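Local coordinates for phosphogluconate dehydrogenase NAD-binding putative C-terminal domain-containing protein (Sinorhizobium meliloti, PDB 4EZB) that is of unknown function but probably acts as an NAD(P)-dependent oxidoreductase, pairing a Rossmann-like domain with a helical C-terminal domain, at residues T25-I30 against A49-Y54; S141-A146 against R165-V170; L194-S199 against T261-T266; A216-V221 against V308-L313; R248-G253 against L296-G301. All coordinates share one frame; numbering follows the deposited sequence.

Contact 1 of 5, residues T25-I30 against A49-Y54; sequences TTIAFI and ARLAAY
Strands 26-30 and 50-54 run side by side in parallel register, I27 facing L51 and I30 facing Y54, with axes 4.3 Å apart at closest and N-to-C directions 22° apart. The bonding alternates as a parallel ladder requires: I27 and F29 each use both backbone polar atoms across the seam, whereas A28 turns its own toward V90 and L92 on the other flank. I27 N donates to R50 O at 3.0 Å, and I27 O accepts from A52 N. F29 N donates to A52 O, and F29 O takes Y54 N at 2.8 Å. This pair opens a Rossmann-type beta-alpha-beta unit, with helix 34-44 as the crossover between the strands. I27, F29, L51 and A53 point to the face which that helix covers. There I27 and L51 lie side by side, I27 CB 4.1 Å from L51 CD2. The F29 side chain has CG beside its own N (chi1 -64°), which swings CD1 to 3.3 Å from A52 O; the oxygen sits in the ring plane, at its edge. F29 CB also rests on A53 CB, and the ring continues to A36, I39 and A40, within reach of a GxGxxA-like pattern consistent with dinucleotide binding. On the opposite face, I30 presents CG2 to the edge of the Y54 ring, 4.4 Å from Y54 CD2, while V103 and A107 of helix 100-107 cover I30.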
# COMPACT_ATOMS: atom_id res chain seq x y z
N THR A 25 -15.82 34.81 -26.04
CA THR A 25 -15.85 33.67 -25.12
C THR A 25 -17.04 33.61 -24.13
O THR A 25 -16.99 34.18 -23.03
CB THR A 25 -14.48 33.50 -24.41
OG1 THR A 25 -14.55 32.43 -23.46
CG2 THR A 25 -14.04 34.82 -23.72
N THR A 26 -18.10 32.91 -24.52
CA THR A 26 -19.26 32.70 -23.63
C THR A 26 -19.30 31.31 -22.98
O THR A 26 -19.22 30.29 -23.67
CB THR A 26 -20.58 32.98 -24.35
OG1 THR A 26 -20.59 34.34 -24.79
CG2 THR A 26 -21.79 32.74 -23.41
N ILE A 27 -19.40 31.30 -21.66
CA ILE A 27 -19.46 30.09 -20.85
C ILE A 27 -20.84 29.94 -20.22
O ILE A 27 -21.35 30.90 -19.63
CB ILE A 27 -18.41 30.13 -19.72
CG1 ILE A 27 -17.01 30.34 -20.32
CG2 ILE A 27 -18.47 28.87 -18.87
CD1 ILE A 27 -15.99 30.92 -19.36
N ALA A 28 -21.44 28.75 -20.35
CA ALA A 28 -22.69 28.43 -19.66
C ALA A 28 -22.50 27.31 -18.66
O ALA A 28 -22.03 26.25 -19.02
CB ALA A 28 -23.79 28.06 -20.66
N PHE A 29 -22.85 27.55 -17.41
CA PHE A 29 -22.86 26.49 -16.40
C PHE A 29 -24.17 25.71 -16.53
O PHE A 29 -25.22 26.28 -16.82
CB PHE A 29 -22.74 27.06 -15.00
CG PHE A 29 -21.44 27.77 -14.74
CD1 PHE A 29 -21.28 29.11 -15.06
CD2 PHE A 29 -20.37 27.11 -14.13
CE1 PHE A 29 -20.08 29.77 -14.82
CE2 PHE A 29 -19.17 27.76 -13.88
CZ PHE A 29 -19.02 29.09 -14.22
N ILE A 30 -24.10 24.39 -16.35
CA ILE A 30 -25.30 23.63 -16.08
C ILE A 30 -25.17 23.13 -14.66
O ILE A 30 -24.27 22.35 -14.35
CB ILE A 30 -25.58 22.49 -17.07
CG1 ILE A 30 -25.85 23.08 -18.45
CG2 ILE A 30 -26.81 21.70 -16.58
CD1 ILE A 30 -26.00 22.07 -19.58
N ALA A 49 -15.38 36.62 -19.22
CA ALA A 49 -16.23 36.04 -20.24
C ALA A 49 -17.69 36.34 -19.92
O ALA A 49 -18.04 36.48 -18.74
CB ALA A 49 -16.01 34.53 -20.32
N ARG A 50 -18.52 36.48 -20.95
CA ARG A 50 -19.96 36.44 -20.76
C ARG A 50 -20.32 35.11 -20.07
O ARG A 50 -20.13 34.03 -20.64
CB ARG A 50 -20.70 36.55 -22.10
CG ARG A 50 -21.23 37.94 -22.43
CD ARG A 50 -20.15 38.85 -23.00
NE ARG A 50 -20.65 40.19 -23.31
CZ ARG A 50 -19.95 41.13 -23.94
NH1 ARG A 50 -18.70 40.89 -24.34
NH2 ARG A 50 -20.49 42.31 -24.18
N LEU A 51 -20.80 35.20 -18.83
CA LEU A 51 -21.24 34.03 -18.08
C LEU A 51 -22.75 33.86 -18.19
O LEU A 51 -23.47 34.84 -18.36
CB LEU A 51 -20.80 34.15 -16.61
CG LEU A 51 -19.29 34.24 -16.30
CD1 LEU A 51 -19.00 34.38 -14.82
CD2 LEU A 51 -18.53 33.03 -16.85
N ALA A 52 -23.21 32.61 -18.10
CA ALA A 52 -24.63 32.26 -17.99
C ALA A 52 -24.74 30.98 -17.18
O ALA A 52 -23.74 30.29 -16.99
CB ALA A 52 -25.28 32.08 -19.36
N ALA A 53 -25.94 30.68 -16.69
CA ALA A 53 -26.14 29.43 -15.98
C ALA A 53 -27.57 28.91 -16.16
O ALA A 53 -28.54 29.67 -16.00
CB ALA A 53 -25.81 29.58 -14.51
N TYR A 54 -27.70 27.63 -16.51
CA TYR A 54 -28.99 26.97 -16.42
C TYR A 54 -29.06 26.15 -15.12
O TYR A 54 -28.13 25.41 -14.78
CB TYR A 54 -29.36 26.12 -17.64
CG TYR A 54 -30.63 25.31 -17.40
CD1 TYR A 54 -31.89 25.91 -17.44
CD2 TYR A 54 -30.55 23.96 -17.06
CE1 TYR A 54 -33.05 25.18 -17.18
CE2 TYR A 54 -31.70 23.22 -16.79
CZ TYR A 54 -32.93 23.83 -16.86
OH TYR A 54 -34.04 23.07 -16.60

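Contact 2 of 5, residues S141-A146 against R165-V170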
# COMPACT_ATOMS: atom_id res chain seq x y z
N SER A 141 -18.94 19.32 -29.41
CA SER A 141 -17.81 18.50 -28.97
C SER A 141 -17.90 18.23 -27.47
O SER A 141 -18.50 19.01 -26.74
CB SER A 141 -16.49 19.25 -29.25
OG SER A 141 -16.31 19.51 -30.63
N PHE A 142 -17.27 17.15 -27.02
CA PHE A 142 -17.26 16.76 -25.62
C PHE A 142 -15.82 16.76 -25.10
O PHE A 142 -14.94 16.26 -25.78
CB PHE A 142 -17.87 15.36 -25.47
CG PHE A 142 -17.84 14.83 -24.04
CD1 PHE A 142 -18.86 15.14 -23.15
CD2 PHE A 142 -16.79 14.03 -23.60
CE1 PHE A 142 -18.84 14.63 -21.84
CE2 PHE A 142 -16.75 13.53 -22.29
CZ PHE A 142 -17.78 13.84 -21.41
N VAL A 143 -15.56 17.35 -23.94
CA VAL A 143 -14.25 17.20 -23.31
C VAL A 143 -14.53 16.65 -21.92
O VAL A 143 -15.42 17.11 -21.23
CB VAL A 143 -13.44 18.52 -23.23
CG1 VAL A 143 -12.26 18.38 -22.28
CG2 VAL A 143 -12.92 18.93 -24.62
N GLU A 144 -13.78 15.66 -21.49
CA GLU A 144 -14.03 15.14 -20.15
C GLU A 144 -13.15 15.84 -19.13
O GLU A 144 -11.94 15.87 -19.30
CB GLU A 144 -13.77 13.64 -20.15
CG GLU A 144 -13.80 13.08 -18.74
CD GLU A 144 -12.60 12.24 -18.41
OE1 GLU A 144 -12.65 11.58 -17.37
OE2 GLU A 144 -11.63 12.23 -19.18
N GLY A 145 -13.73 16.38 -18.07
CA GLY A 145 -12.92 16.97 -17.00
C GLY A 145 -13.05 16.26 -15.66
O GLY A 145 -14.02 15.53 -15.40
N ALA A 146 -12.07 16.50 -14.80
CA ALA A 146 -12.10 15.96 -13.45
C ALA A 146 -11.50 16.98 -12.50
O ALA A 146 -10.37 17.43 -12.68
CB ALA A 146 -11.37 14.64 -13.38
N ARG A 165 -10.35 15.09 -27.75
CA ARG A 165 -9.84 15.70 -28.97
C ARG A 165 -9.46 17.16 -28.70
O ARG A 165 -8.32 17.57 -28.94
CB ARG A 165 -10.87 15.59 -30.10
CG ARG A 165 -10.31 15.23 -31.47
CD ARG A 165 -11.26 15.60 -32.62
NE ARG A 165 -12.58 14.96 -32.53
CZ ARG A 165 -13.04 14.01 -33.36
NH1 ARG A 165 -14.26 13.51 -33.19
NH2 ARG A 165 -12.29 13.57 -34.37
N ARG A 166 -10.39 17.92 -28.10
CA ARG A 166 -10.21 19.37 -27.90
C ARG A 166 -9.75 19.81 -26.50
O ARG A 166 -9.78 21.00 -26.18
CB ARG A 166 -11.46 20.13 -28.35
CG ARG A 166 -11.76 19.88 -29.83
CD ARG A 166 -13.09 20.46 -30.29
NE ARG A 166 -13.05 21.92 -30.34
CZ ARG A 166 -14.09 22.71 -30.60
NH1 ARG A 166 -15.30 22.19 -30.86
NH2 ARG A 166 -13.92 24.02 -30.59
N ALA A 167 -9.28 18.87 -25.70
CA ALA A 167 -8.78 19.17 -24.35
C ALA A 167 -7.66 20.22 -24.33
O ALA A 167 -7.68 21.12 -23.50
CB ALA A 167 -8.32 17.90 -23.65
N VAL A 168 -6.68 20.09 -25.23
CA VAL A 168 -5.57 21.07 -25.26
C VAL A 168 -6.17 22.43 -25.56
O VAL A 168 -5.94 23.38 -24.82
CB VAL A 168 -4.50 20.68 -26.30
CG1 VAL A 168 -3.58 21.85 -26.63
CG2 VAL A 168 -3.72 19.47 -25.82
N GLU A 169 -7.00 22.48 -26.61
CA GLU A 169 -7.70 23.68 -27.01
C GLU A 169 -8.53 24.34 -25.91
O GLU A 169 -8.41 25.55 -25.73
CB GLU A 169 -8.55 23.41 -28.26
CG GLU A 169 -9.46 24.57 -28.62
CD GLU A 169 -10.55 24.18 -29.58
OE1 GLU A 169 -10.45 23.12 -30.25
OE2 GLU A 169 -11.53 24.94 -29.65
N VAL A 170 -9.35 23.58 -25.18
CA VAL A 170 -10.14 24.19 -24.10
C VAL A 170 -9.29 24.60 -22.91
O VAL A 170 -9.51 25.65 -22.34
CB VAL A 170 -11.41 23.39 -23.65
CG1 VAL A 170 -12.23 22.99 -24.84
CG2 VAL A 170 -11.09 22.18 -22.79
O HOH W 1 -14.46 16.81 -30.84
O HOH W 2 -13.19 17.17 -27.77
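R166 begins its course against V143, with R166 CB 4.2 Å from V143 CG2, and ends against S141, two residues back along the same strand. Its CG is set beside the backbone N (chi1 -60°), and CD then passes 3.4 Å from S141 OG. A bend at chi3 (71°) turns the guanidinium so that its nitrogens make four bonds. NE donates to E169 OE1, which it meets from above the carboxylate plane. NH1 donates to S141 OG at 2.9 Å, the oxygen lying 8° out of the guanidinium plane, and it has a second acceptor in E114 O. NH2 completes a side-on salt bridge to E169 OE2 at 2.7 Å, approaching on the syn side. Two bonds to one carboxylate and the NH1 bonds to S141 OG and E114 O hold the flat group in its rotation. R166 is also the N-cap residue of helix 167-175, which lies against the sheet where strand 141-147 runs between parallel strand 116-119 and antiparallel strand 159-163. Beside the polar edge the contact is apolar. V143 and V170 meet tip to tip, V143 CG1 coming 4.0 Å from V170 CG2, and the same V143 CG1 lies 4.2 Å from A167 CB. V116 and V162 of the flanking strands close round this cluster. Two waters also bridge the segments: one accepts from R166 N and donates to F142 O, while the other accepts from R165 NE and is only weakly bound to S141 OG.

Contact 3 of 5, residues L194-S199 against T261-T266; sequences LKMIRS and TEAAET
E262 O is gripped twice by T266, the residue one turn on: T266 N donates to it at 2.9 Å in the regular helical way, and T266 OG1 donates at 3.2 Å from 46° above the carbonyl plane. That second bond, made with OG1 beside the backbone N (chi1 -65°), fixes the threonine's rotation and leaves OG1 facing M196 of the other helix. Segments 194-199 and 261-266 cross at -114° with axes 8.6 Å apart, and M196 and A263 mark the crossing point. The deposited residue at M196 is selenomethionine, and bends at chi2 and chi3 carry its chain round T266 OG1: CG lies 3.2 Å from that oxygen and the terminal CE 3.4 Å from it. Its SE meets E262 CB at 4.0 Å, the two side chains crossing at about a right angle. M196 CG presses on A263 CA at 3.3 Å, tighter than usual van der Waals contact, and A263 CB in turn sits 3.4 Å from M196 O. Without the hydroxyl and methyl, as with an alanine at T266, E262 O is likely to keep only its backbone donor and a gap to open beside the M196 side chain. P125 touches both M196 and T266, and I225 of the second subunit packs on L194 and I197. The crossing therefore joins two long helices of the helical domain close to both the sheet domain and the dimer partner. With no hydrogen bond between the two segments, and the hydroxyl proton of T266 spent inside its own helix, cohesion here rests on dispersion and close fit.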
# COMPACT_ATOMS: atom_id res chain seq x y z
N LEU A 194 -7.28 9.05 -14.35
CA LEU A 194 -6.12 9.57 -13.65
C LEU A 194 -6.44 10.00 -12.19
O LEU A 194 -5.70 9.66 -11.27
CB LEU A 194 -5.56 10.75 -14.45
CG LEU A 194 -4.26 11.40 -14.01
CD1 LEU A 194 -3.28 10.32 -13.65
CD2 LEU A 194 -3.71 12.22 -15.16
N LYS A 195 -7.54 10.72 -12.00
CA LYS A 195 -7.99 11.15 -10.68
C LYS A 195 -8.25 9.94 -9.77
O LYS A 195 -7.76 9.89 -8.63
CB LYS A 195 -9.27 11.99 -10.80
CG LYS A 195 -9.91 12.31 -9.46
CD LYS A 195 -11.06 13.29 -9.56
CE LYS A 195 -11.76 13.42 -8.22
NZ LYS A 195 -12.81 14.47 -8.23
N MSE A 196 -8.98 8.97 -10.29
CA MSE A 196 -9.33 7.76 -9.56
C MSE A 196 -8.15 6.88 -9.23
O MSE A 196 -8.03 6.40 -8.09
CB MSE A 196 -10.30 6.96 -10.41
CG MSE A 196 -11.52 6.64 -9.57
SE MSE A 196 -12.87 8.07 -9.68
CE MSE A 196 -13.08 8.18 -11.63
N ILE A 197 -7.28 6.63 -10.20
CA ILE A 197 -6.11 5.78 -9.96
C ILE A 197 -5.12 6.40 -8.95
O ILE A 197 -4.48 5.70 -8.16
CB ILE A 197 -5.44 5.38 -11.28
CG1 ILE A 197 -6.39 4.47 -12.08
CG2 ILE A 197 -4.13 4.63 -11.04
CD1 ILE A 197 -6.08 4.41 -13.57
N ARG A 198 -5.02 7.72 -8.97
CA ARG A 198 -4.16 8.48 -8.08
C ARG A 198 -4.57 8.20 -6.63
O ARG A 198 -3.72 8.23 -5.74
CB ARG A 198 -4.32 9.97 -8.39
CG ARG A 198 -3.55 10.91 -7.48
CD ARG A 198 -3.83 12.38 -7.80
NE ARG A 198 -3.26 13.24 -6.77
CZ ARG A 198 -3.95 13.80 -5.77
NH1 ARG A 198 -5.27 13.62 -5.67
NH2 ARG A 198 -3.33 14.56 -4.88
N SER A 199 -5.86 7.95 -6.42
CA SER A 199 -6.40 7.57 -5.11
C SER A 199 -5.87 6.27 -4.58
O SER A 199 -5.75 6.09 -3.36
CB SER A 199 -7.91 7.44 -5.18
OG SER A 199 -8.51 8.62 -4.73
N THR A 261 -14.14 3.59 -3.16
CA THR A 261 -15.18 2.75 -3.78
C THR A 261 -15.31 3.04 -5.28
O THR A 261 -15.49 2.13 -6.08
CB THR A 261 -16.55 2.93 -3.10
OG1 THR A 261 -16.40 2.95 -1.68
CG2 THR A 261 -17.52 1.80 -3.50
N GLU A 262 -15.23 4.32 -5.64
CA GLU A 262 -15.27 4.74 -7.03
C GLU A 262 -14.04 4.23 -7.76
O GLU A 262 -14.16 3.73 -8.88
CB GLU A 262 -15.36 6.26 -7.13
CG GLU A 262 -16.72 6.84 -6.77
CD GLU A 262 -16.62 8.20 -6.10
OE1 GLU A 262 -15.57 8.87 -6.23
OE2 GLU A 262 -17.60 8.59 -5.42
N ALA A 263 -12.88 4.34 -7.12
CA ALA A 263 -11.61 3.89 -7.72
C ALA A 263 -11.58 2.39 -8.05
O ALA A 263 -11.10 2.01 -9.13
CB ALA A 263 -10.42 4.30 -6.86
N ALA A 264 -12.10 1.56 -7.15
CA ALA A 264 -12.27 0.13 -7.41
C ALA A 264 -13.16 -0.14 -8.63
O ALA A 264 -12.84 -1.00 -9.46
CB ALA A 264 -12.82 -0.59 -6.18
N GLU A 265 -14.26 0.61 -8.74
CA GLU A 265 -15.18 0.52 -9.90
C GLU A 265 -14.52 0.97 -11.22
O GLU A 265 -14.73 0.37 -12.26
CB GLU A 265 -16.46 1.34 -9.63
CG GLU A 265 -17.42 0.69 -8.65
CD GLU A 265 -18.21 1.71 -7.84
OE1 GLU A 265 -18.50 2.82 -8.35
OE2 GLU A 265 -18.55 1.38 -6.68
N THR A 266 -13.72 2.03 -11.15
CA THR A 266 -12.95 2.51 -12.31
C THR A 266 -11.98 1.44 -12.80
O THR A 266 -11.91 1.15 -14.01
CB THR A 266 -12.18 3.79 -11.94
OG1 THR A 266 -13.11 4.83 -11.66
CG2 THR A 266 -11.25 4.22 -13.05

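Contact 4 of 5, residues A216-V221 against V308-L313; sequences AERAGV and VLARRL
The C-terminal turn of helix 190-218, finished by a Schellman motif, meets the last turn of helix 301-312 through E217 and R218 against A310 and R311. G220, with phi at 65°, sends its N back to E217 O, and V221 N returns to A216 O at 2.9 Å. E217 holds CG anti to its N (chi1 -178°), which lays E217 CG 3.4 Å from A310 CB; its OE1 is hydrogen-bonded to the hydroxyl of T222. R218 runs past A310 with its CG 4.0 Å from A310 CB, and its NH1 comes within 3.5 Å of A310 O, which lies at the edge of the guanidinium. R218 NE donates to F270 O of the second subunit, so the helix terminus with its capping motif also forms part of the dimer interface. With a leucine at R218 the guanidinium is gone, which would probably leave F270 O of the second subunit without this donor and weaken the tie between the subunits here. R311 bends at chi2 and chi3, bringing one face of its guanidinium against A310 CB, which sits off toward the rim. Its NH2 stands 3.4 Å from R218 NH1, two donors with no bond between them and planes 64° apart. The like charges are probably moderated by the carboxylate of E217, whose OE2 lies 4.3 Å from R311 NH1, beyond a salt bridge. A water donates to R218 O at 3.1 Å and weakly accepts from R311 NH2.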
# COMPACT_ATOMS: atom_id res chain seq x y z
N ALA A 216 1.09 -4.26 14.53
CA ALA A 216 2.30 -4.00 15.26
C ALA A 216 2.00 -3.63 16.69
O ALA A 216 2.70 -4.06 17.64
CB ALA A 216 3.09 -2.89 14.59
N GLU A 217 0.98 -2.80 16.86
CA GLU A 217 0.62 -2.30 18.19
C GLU A 217 0.06 -3.39 19.07
O GLU A 217 0.36 -3.45 20.25
CB GLU A 217 -0.38 -1.15 18.08
CG GLU A 217 -0.77 -0.55 19.42
CD GLU A 217 0.32 0.31 20.05
OE1 GLU A 217 1.33 0.64 19.38
OE2 GLU A 217 0.16 0.68 21.22
N ARG A 218 -0.76 -4.27 18.50
CA ARG A 218 -1.26 -5.42 19.23
C ARG A 218 -0.11 -6.35 19.57
O ARG A 218 -0.16 -7.04 20.59
CB ARG A 218 -2.31 -6.19 18.42
CG ARG A 218 -3.66 -5.49 18.34
CD ARG A 218 -4.77 -6.44 17.89
NE ARG A 218 -5.03 -7.50 18.87
CZ ARG A 218 -5.52 -7.30 20.09
NH1 ARG A 218 -5.84 -6.08 20.52
NH2 ARG A 218 -5.71 -8.34 20.91
N ALA A 219 0.92 -6.36 18.72
CA ALA A 219 2.10 -7.15 19.00
C ALA A 219 3.17 -6.41 19.85
O ALA A 219 4.22 -6.97 20.14
CB ALA A 219 2.70 -7.67 17.70
N GLY A 220 2.92 -5.15 20.21
CA GLY A 220 3.91 -4.34 20.95
C GLY A 220 5.22 -3.98 20.27
O GLY A 220 6.22 -3.78 20.94
N VAL A 221 5.23 -3.87 18.94
CA VAL A 221 6.45 -3.57 18.16
C VAL A 221 6.27 -2.39 17.18
O VAL A 221 6.89 -2.36 16.12
CB VAL A 221 6.96 -4.81 17.36
CG1 VAL A 221 7.37 -5.96 18.28
CG2 VAL A 221 5.94 -5.27 16.31
N VAL A 308 -5.75 3.18 19.78
CA VAL A 308 -7.19 3.13 19.67
C VAL A 308 -7.60 2.11 18.61
O VAL A 308 -8.42 1.24 18.90
CB VAL A 308 -7.82 4.52 19.47
CG1 VAL A 308 -9.27 4.39 19.05
CG2 VAL A 308 -7.71 5.32 20.77
N LEU A 309 -7.01 2.21 17.41
CA LEU A 309 -7.23 1.24 16.33
C LEU A 309 -6.87 -0.18 16.73
O LEU A 309 -7.62 -1.12 16.44
CB LEU A 309 -6.36 1.59 15.12
CG LEU A 309 -6.79 2.73 14.20
CD1 LEU A 309 -5.74 2.90 13.11
CD2 LEU A 309 -8.17 2.44 13.62
N ALA A 310 -5.70 -0.35 17.36
CA ALA A 310 -5.26 -1.66 17.85
C ALA A 310 -6.38 -2.32 18.67
O ALA A 310 -6.80 -3.45 18.38
CB ALA A 310 -3.99 -1.53 18.68
N ARG A 311 -6.89 -1.60 19.67
CA ARG A 311 -7.95 -2.09 20.53
C ARG A 311 -9.30 -2.18 19.83
O ARG A 311 -9.99 -3.19 19.93
CB ARG A 311 -8.05 -1.23 21.79
CG ARG A 311 -7.59 -1.91 23.08
CD ARG A 311 -6.40 -2.86 22.89
NE ARG A 311 -5.11 -2.18 22.81
CZ ARG A 311 -3.95 -2.80 22.65
NH1 ARG A 311 -2.82 -2.09 22.60
NH2 ARG A 311 -3.91 -4.13 22.54
N ARG A 312 -9.66 -1.14 19.10
CA ARG A 312 -11.00 -1.04 18.54
C ARG A 312 -11.24 -1.90 17.31
O ARG A 312 -12.36 -2.39 17.12
CB ARG A 312 -11.39 0.40 18.26
CG ARG A 312 -12.88 0.63 18.39
CD ARG A 312 -13.26 1.18 19.75
NE ARG A 312 -14.70 1.14 19.95
CZ ARG A 312 -15.60 1.85 19.26
NH1 ARG A 312 -15.23 2.68 18.29
NH2 ARG A 312 -16.88 1.73 19.54
N LEU A 313 -10.21 -2.06 16.46
CA LEU A 313 -10.21 -3.12 15.44
C LEU A 313 -9.83 -4.42 16.15
O LEU A 313 -10.39 -5.49 15.89
CB LEU A 313 -9.21 -2.82 14.31
CG LEU A 313 -9.22 -1.48 13.55
CD1 LEU A 313 -8.00 -1.34 12.65
CD2 LEU A 313 -10.49 -1.31 12.72
O HOH W 3 -1.67 -6.48 23.26

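Contact 5 of 5, residues R248-G253 against L296-G301; sequences RTFEHG and LSVNDG
F250, on helix 238-268, lays its ring against L296 and V298 in the loop before helix 301-312, where S297 to D300 form a type I beta turn overlaid by an ST turn. CG of F250 is anti to its N (chi1 176°), which extends the ring from the helix toward the loop. The aromatic side chain crosses L296 obliquely: L296 CB sits 4.2 Å from the ring centroid and 28° off the normal, an off-centre CH-pi contact. V298 crosses the F250 side chain at about a right angle, with V298 CG1 3.5 Å from F250 CD2. Between these two side chains the far end of the ring meets loop backbone, F250 CZ approaching L296 O to 3.2 Å and F250 CE2 lying near V298 N. E251 adds its aliphatic part, crossing V298 obliquely with its CG 3.6 Å from V298 CG1. No hydrogen bond runs between segments 248-253 and 296-301. L296 also touches M291, F305 and V308, which ties the loop to the helices on both sides of it. The turn keeps its shape by its own bonds: D300 N donates to S297 O at 2.8 Å, and N299 N donates to S297 OG at 3.3 Å.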
# COMPACT_ATOMS: atom_id res chain seq x y z
N ARG A 248 -6.16 12.00 8.52
CA ARG A 248 -7.06 12.01 7.39
C ARG A 248 -8.16 10.93 7.53
O ARG A 248 -9.33 11.20 7.24
CB ARG A 248 -6.26 11.80 6.10
CG ARG A 248 -6.47 12.88 5.05
CD ARG A 248 -5.90 14.24 5.44
NE ARG A 248 -6.75 15.31 4.90
CZ ARG A 248 -6.75 15.74 3.64
NH1 ARG A 248 -5.90 15.22 2.74
NH2 ARG A 248 -7.58 16.70 3.27
N THR A 249 -7.78 9.72 7.94
CA THR A 249 -8.77 8.66 8.23
C THR A 249 -9.71 9.07 9.37
O THR A 249 -10.92 8.82 9.30
CB THR A 249 -8.11 7.32 8.64
OG1 THR A 249 -7.02 7.03 7.76
CG2 THR A 249 -9.12 6.16 8.59
N PHE A 250 -9.16 9.71 10.40
CA PHE A 250 -9.96 10.18 11.53
C PHE A 250 -11.03 11.18 11.04
O PHE A 250 -12.23 10.92 11.16
CB PHE A 250 -9.07 10.81 12.62
CG PHE A 250 -9.83 11.40 13.78
CD1 PHE A 250 -10.75 10.63 14.51
CD2 PHE A 250 -9.61 12.71 14.18
CE1 PHE A 250 -11.45 11.17 15.58
CE2 PHE A 250 -10.31 13.25 15.25
CZ PHE A 250 -11.23 12.48 15.95
N GLU A 251 -10.56 12.28 10.45
CA GLU A 251 -11.42 13.38 10.05
C GLU A 251 -12.33 13.03 8.87
O GLU A 251 -13.54 13.07 9.00
CB GLU A 251 -10.57 14.62 9.76
CG GLU A 251 -11.26 15.92 10.16
CD GLU A 251 -10.55 17.16 9.65
OE1 GLU A 251 -9.49 17.02 8.98
OE2 GLU A 251 -11.05 18.27 9.90
N HIS A 252 -11.75 12.66 7.73
CA HIS A 252 -12.53 12.52 6.49
C HIS A 252 -12.73 11.08 6.06
O HIS A 252 -12.95 10.82 4.88
CB HIS A 252 -11.86 13.29 5.33
CG HIS A 252 -11.42 14.68 5.68
ND1 HIS A 252 -10.09 15.04 5.76
CD2 HIS A 252 -12.14 15.79 5.97
CE1 HIS A 252 -10.01 16.32 6.09
NE2 HIS A 252 -11.23 16.80 6.22
N GLY A 253 -12.66 10.14 6.99
CA GLY A 253 -12.69 8.72 6.63
C GLY A 253 -13.88 8.32 5.77
O GLY A 253 -13.75 7.50 4.86
N LEU A 296 -10.46 11.18 20.59
CA LEU A 296 -9.31 11.50 19.75
C LEU A 296 -9.49 12.87 19.12
O LEU A 296 -10.61 13.33 18.97
CB LEU A 296 -9.18 10.48 18.63
CG LEU A 296 -8.77 9.06 19.01
CD1 LEU A 296 -8.97 8.15 17.80
CD2 LEU A 296 -7.32 9.06 19.48
N SER A 297 -8.37 13.47 18.71
CA SER A 297 -8.34 14.76 18.03
C SER A 297 -7.48 14.62 16.75
O SER A 297 -6.52 13.84 16.75
CB SER A 297 -7.76 15.81 18.98
OG SER A 297 -7.22 16.93 18.30
N VAL A 298 -7.82 15.36 15.68
CA VAL A 298 -7.05 15.29 14.41
C VAL A 298 -5.57 15.60 14.63
O VAL A 298 -4.70 15.23 13.83
CB VAL A 298 -7.63 16.21 13.29
CG1 VAL A 298 -9.12 15.97 13.08
CG2 VAL A 298 -7.38 17.68 13.60
N ASN A 299 -5.30 16.27 15.74
CA ASN A 299 -3.99 16.71 16.15
C ASN A 299 -3.17 15.61 16.85
O ASN A 299 -1.98 15.81 17.14
CB ASN A 299 -4.18 17.89 17.11
CG ASN A 299 -2.97 18.80 17.17
OD1 ASN A 299 -2.09 18.73 16.32
ND2 ASN A 299 -2.93 19.67 18.18
N ASP A 300 -3.78 14.46 17.12
CA ASP A 300 -3.23 13.46 18.05
C ASP A 300 -2.07 12.56 17.58
O ASP A 300 -1.36 11.96 18.42
CB ASP A 300 -4.35 12.59 18.63
CG ASP A 300 -5.06 13.24 19.80
OD1 ASP A 300 -4.40 13.98 20.55
OD2 ASP A 300 -6.27 13.00 19.97
N GLY A 301 -1.87 12.47 16.26
CA GLY A 301 -0.79 11.65 15.70
C GLY A 301 -1.02 10.15 15.81
O GLY A 301 -2.01 9.71 16.42

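Contacts 1 and 2 come first along the chain and share one mixed sheet, their centres about 17 Å apart. Contact 3 follows, about 20 Å from contact 2 between centres and touching it through A146 CB and K195 CD at 4.1 Å, where the sheet domain meets the helical one. Its segments alternate along the chain with those of contacts 4 and 5: helix 190-218 links it to contact 4 and helix 238-268 to contact 5. Contact 5 is nested within the loop closed by contact 4, and they touch. Contacts 1 and 4 lie about 54 Å apart between centres, on opposite sides of the chain's centre. Contacts 3 and 4 both reach the second subunit, so dimerisation involves the helical domain.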